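Long-range contact in Low molecular weight protein-tyrosine-phosphatase yfkJ (Bacillus subtilis, PDB 4ETM), which removes phosphate from phosphotyrosine-containing proteins and takes part in resistance to ethanol stress: residues 128-137 with 155-166. Numbering follows the deposited sequence.
Sequences LLDYVEDSDL and LIKTGCEQLLAS
In the low molecular weight protein-tyrosine-phosphatase fold, the 3-10 turn and loop after strand 125-127, outermost in this chain's four-stranded parallel sheet, pack on helix 149-170, with L163 over the Y131 ring and L128 seated on G159. The L163 methyl CD1 lies 3.6 Å from the Y131 ring centroid, 10° off the normal, so its C-H bonds can point into the pi cloud, while leucine's branch leaves CD2 to pack on L128 CD1. S166 OG approaches in the ring plane, 3.5 Å from Y131 CE1, and Q162 CB packs 3.3 Å from Y131 O. The L128 isobutyl group fills the loop-facing place where residues other than G159 carry a side chain; G159 C lies 3.6 Å from L128 CD1 and G159 CA 3.6 Å from V132 CG2. With L128 CG anti to the backbone N (chi1 -179°), the L128 and I156 side chains cross at about a right angle. L137 CD2 touches L155 CD1 at 3.6 Å, although S135 and D136 just before it are poorly ordered. L128, Y131 and L163 also touch I103 of strand 101-104, joining the contact to the sheet; I156 packs on A35 near active-site R31. Cohesion rests mainly on apolar burial and close fit, the aromatic face adding a weakly directional term.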
loop_
_atom_site.group_PDB
_atom_site.type_symbol
_atom_site.label_atom_id
_atom_site.label_comp_id
_atom_site.label_asym_id
_atom_site.label_seq_id
_atom_site.Cartn_x
_atom_site.Cartn_y
_atom_site.Cartn_z
ATOM N N LEU A 128 -10.268 -0.381 -5.868
ATOM C CA LEU A 128 -11.356 -0.657 -6.815
ATOM C C LEU A 128 -11.926 -2.054 -6.615
ATOM O O LEU A 128 -13.145 -2.225 -6.526
ATOM C CB LEU A 128 -10.877 -0.504 -8.257
ATOM C CG LEU A 128 -11.944 -0.736 -9.325
ATOM C CD1 LEU A 128 -13.080 0.286 -9.199
ATOM C CD2 LEU A 128 -11.287 -0.702 -10.699
ATOM N N LEU A 129 -11.056 -3.060 -6.538
ATOM C CA LEU A 129 -11.545 -4.434 -6.434
ATOM C C LEU A 129 -12.059 -4.830 -5.037
ATOM O O LEU A 129 -12.554 -5.947 -4.853
ATOM C CB LEU A 129 -10.510 -5.434 -6.950
ATOM C CG LEU A 129 -10.110 -5.218 -8.408
ATOM C CD1 LEU A 129 -9.056 -6.245 -8.807
ATOM C CD2 LEU A 129 -11.347 -5.318 -9.296
ATOM N N ASP A 130 -11.957 -3.918 -4.066
ATOM C CA ASP A 130 -12.605 -4.091 -2.762
ATOM C C ASP A 130 -14.129 -4.115 -2.970
ATOM O O ASP A 130 -14.875 -4.732 -2.196
ATOM C CB ASP A 130 -12.210 -2.969 -1.767
ATOM C CG ASP A 130 -10.745 -3.054 -1.298
ATOM O OD1 ASP A 130 -10.072 -4.078 -1.543
ATOM O OD2 ASP A 130 -10.264 -2.084 -0.659
ATOM N N TYR A 131 -14.597 -3.455 -4.031
ATOM C CA TYR A 131 -16.030 -3.405 -4.322
ATOM C C TYR A 131 -16.560 -4.627 -5.067
ATOM O O TYR A 131 -17.770 -4.838 -5.141
ATOM C CB TYR A 131 -16.375 -2.143 -5.101
ATOM C CG TYR A 131 -16.171 -0.892 -4.289
ATOM C CD1 TYR A 131 -17.209 -0.358 -3.530
ATOM C CD2 TYR A 131 -14.933 -0.272 -4.242
ATOM C CE1 TYR A 131 -17.025 0.785 -2.779
ATOM C CE2 TYR A 131 -14.742 0.861 -3.499
ATOM C CZ TYR A 131 -15.784 1.386 -2.766
ATOM O OH TYR A 131 -15.578 2.521 -2.018
ATOM N N VAL A 132 -15.655 -5.411 -5.638
ATOM C CA VAL A 132 -16.037 -6.658 -6.279
ATOM C C VAL A 132 -16.011 -7.725 -5.200
ATOM O O VAL A 132 -14.989 -8.366 -4.967
ATOM C CB VAL A 132 -15.064 -7.027 -7.414
ATOM C CG1 VAL A 132 -15.492 -8.325 -8.094
ATOM C CG2 VAL A 132 -14.989 -5.902 -8.415
ATOM N N GLU A 133 -17.134 -7.882 -4.511
ATOM C CA GLU A 133 -17.206 -8.823 -3.414
ATOM C C GLU A 133 -17.869 -10.095 -3.909
ATOM O O GLU A 133 -19.078 -10.118 -4.142
ATOM C CB GLU A 133 -17.985 -8.230 -2.239
ATOM N N ASP A 134 -17.076 -11.149 -4.083
ATOM C CA ASP A 134 -15.647 -11.103 -3.810
ATOM C C ASP A 134 -14.899 -11.902 -4.859
ATOM O O ASP A 134 -15.184 -13.079 -5.073
ATOM C CB ASP A 134 -15.330 -11.652 -2.417
ATOM N N SER A 135 -13.941 -11.260 -5.517
ATOM C CA SER A 135 -13.119 -11.954 -6.492
ATOM C C SER A 135 -11.797 -12.410 -5.894
ATOM O O SER A 135 -11.604 -13.603 -5.669
ATOM C CB SER A 135 -12.878 -11.093 -7.732
ATOM O OG SER A 135 -13.934 -11.252 -8.666
ATOM N N ASP A 136 -10.913 -11.453 -5.614
ATOM C CA ASP A 136 -9.519 -11.751 -5.277
ATOM C C ASP A 136 -8.906 -12.554 -6.424
ATOM O O ASP A 136 -9.088 -13.770 -6.468
ATOM C CB ASP A 136 -9.400 -12.478 -3.932
ATOM C CG ASP A 136 -8.067 -13.187 -3.767
ATOM O OD1 ASP A 136 -7.030 -12.499 -3.634
ATOM O OD2 ASP A 136 -8.063 -14.439 -3.770
ATOM N N LEU A 137 -8.180 -11.935 -7.364
ATOM C CA LEU A 137 -7.590 -10.574 -7.381
ATOM C C LEU A 137 -8.132 -9.383 -6.556
ATOM O O LEU A 137 -9.321 -9.055 -6.584
ATOM C CB LEU A 137 -7.398 -10.118 -8.840
ATOM C CG LEU A 137 -6.247 -10.706 -9.671
ATOM C CD1 LEU A 137 -6.349 -12.215 -9.827
ATOM C CD2 LEU A 137 -6.171 -10.046 -11.044
ATOM N N LEU A 155 -10.788 -6.197 -15.524
ATOM C CA LEU A 155 -10.856 -5.922 -14.094
ATOM C C LEU A 155 -11.496 -4.570 -13.808
ATOM O O LEU A 155 -12.306 -4.443 -12.901
ATOM C CB LEU A 155 -9.460 -5.995 -13.479
ATOM C CG LEU A 155 -8.869 -7.404 -13.419
ATOM C CD1 LEU A 155 -7.406 -7.330 -13.066
ATOM C CD2 LEU A 155 -9.627 -8.259 -12.408
ATOM N N ILE A 156 -11.127 -3.559 -14.586
ATOM C CA ILE A 156 -11.611 -2.219 -14.324
ATOM C C ILE A 156 -13.086 -2.091 -14.711
ATOM O O ILE A 156 -13.831 -1.369 -14.044
ATOM C CB ILE A 156 -10.727 -1.162 -14.987
ATOM C CG1 ILE A 156 -9.406 -1.055 -14.221
ATOM C CG2 ILE A 156 -11.418 0.174 -15.011
ATOM C CD1 ILE A 156 -8.427 -0.023 -14.804
ATOM N N LYS A 157 -13.519 -2.822 -15.744
ATOM C CA LYS A 157 -14.943 -2.841 -16.075
ATOM C C LYS A 157 -15.799 -3.370 -14.930
ATOM O O LYS A 157 -16.744 -2.711 -14.517
ATOM C CB LYS A 157 -15.218 -3.626 -17.357
ATOM C CG LYS A 157 -14.857 -2.855 -18.617
ATOM C CD LYS A 157 -15.043 -3.680 -19.871
ATOM C CE LYS A 157 -16.505 -3.979 -20.128
ATOM N NZ LYS A 157 -16.666 -4.763 -21.383
ATOM N N THR A 158 -15.465 -4.550 -14.420
ATOM C CA THR A 158 -16.249 -5.146 -13.342
ATOM C C THR A 158 -16.157 -4.313 -12.062
ATOM O O THR A 158 -17.146 -4.125 -11.350
ATOM C CB THR A 158 -15.838 -6.609 -13.071
ATOM O OG1 THR A 158 -14.478 -6.667 -12.636
ATOM C CG2 THR A 158 -15.984 -7.427 -14.330
ATOM N N GLY A 159 -14.971 -3.794 -11.786
ATOM C CA GLY A 159 -14.787 -2.998 -10.593
ATOM C C GLY A 159 -15.647 -1.747 -10.635
ATOM O O GLY A 159 -16.284 -1.406 -9.639
ATOM N N CYS A 160 -15.643 -1.052 -11.770
ATOM C CA CYS A 160 -16.421 0.178 -11.910
ATOM C C CYS A 160 -17.917 -0.082 -11.832
ATOM O O CYS A 160 -18.665 0.739 -11.293
ATOM C CB CYS A 160 -16.089 0.900 -13.209
ATOM S SG CYS A 160 -14.487 1.731 -13.203
ATOM N N GLU A 161 -18.346 -1.217 -12.377
ATOM C CA GLU A 161 -19.741 -1.627 -12.284
ATOM C C GLU A 161 -20.180 -1.783 -10.833
ATOM O O GLU A 161 -21.215 -1.244 -10.430
ATOM C CB GLU A 161 -19.973 -2.930 -13.060
ATOM C CG GLU A 161 -19.978 -2.735 -14.561
ATOM C CD GLU A 161 -19.951 -4.038 -15.330
ATOM O OE1 GLU A 161 -20.260 -5.093 -14.732
ATOM O OE2 GLU A 161 -19.620 -4.000 -16.536
ATOM N N GLN A 162 -19.400 -2.525 -10.054
ATOM C CA GLN A 162 -19.724 -2.769 -8.653
ATOM C C GLN A 162 -19.613 -1.488 -7.842
ATOM O O GLN A 162 -20.445 -1.222 -6.977
ATOM C CB GLN A 162 -18.789 -3.824 -8.060
ATOM C CG GLN A 162 -18.934 -5.176 -8.707
ATOM C CD GLN A 162 -20.340 -5.687 -8.594
ATOM O OE1 GLN A 162 -21.029 -5.406 -7.614
ATOM N NE2 GLN A 162 -20.787 -6.428 -9.600
ATOM N N LEU A 163 -18.567 -0.709 -8.113
ATOM C CA LEU A 163 -18.372 0.569 -7.432
ATOM C C LEU A 163 -19.579 1.474 -7.623
ATOM O O LEU A 163 -20.135 1.979 -6.650
ATOM C CB LEU A 163 -17.120 1.287 -7.952
ATOM C CG LEU A 163 -16.960 2.721 -7.414
ATOM C CD1 LEU A 163 -16.841 2.761 -5.894
ATOM C CD2 LEU A 163 -15.754 3.392 -8.066
ATOM N N LEU A 164 -19.990 1.666 -8.875
ATOM C CA LEU A 164 -21.169 2.484 -9.172
ATOM C C LEU A 164 -22.426 1.986 -8.444
ATOM O O LEU A 164 -23.200 2.791 -7.927
ATOM C CB LEU A 164 -21.408 2.585 -10.681
ATOM C CG LEU A 164 -22.633 3.387 -11.144
ATOM C CD1 LEU A 164 -22.663 4.785 -10.526
ATOM C CD2 LEU A 164 -22.651 3.480 -12.668
ATOM N N ALA A 165 -22.615 0.669 -8.382
ATOM C CA ALA A 165 -23.771 0.097 -7.687
ATOM C C ALA A 165 -23.728 0.378 -6.184
ATOM O O ALA A 165 -24.760 0.656 -5.564
ATOM C CB ALA A 165 -23.868 -1.409 -7.946
ATOM N N SER A 166 -22.526 0.308 -5.616
ATOM C CA SER A 166 -22.295 0.561 -4.196
ATOM C C SER A 166 -22.601 2.023 -3.881
ATOM O O SER A 166 -23.231 2.336 -2.870
ATOM C CB SER A 166 -20.843 0.219 -3.831
ATOM O OG SER A 166 -20.537 0.607 -2.504
#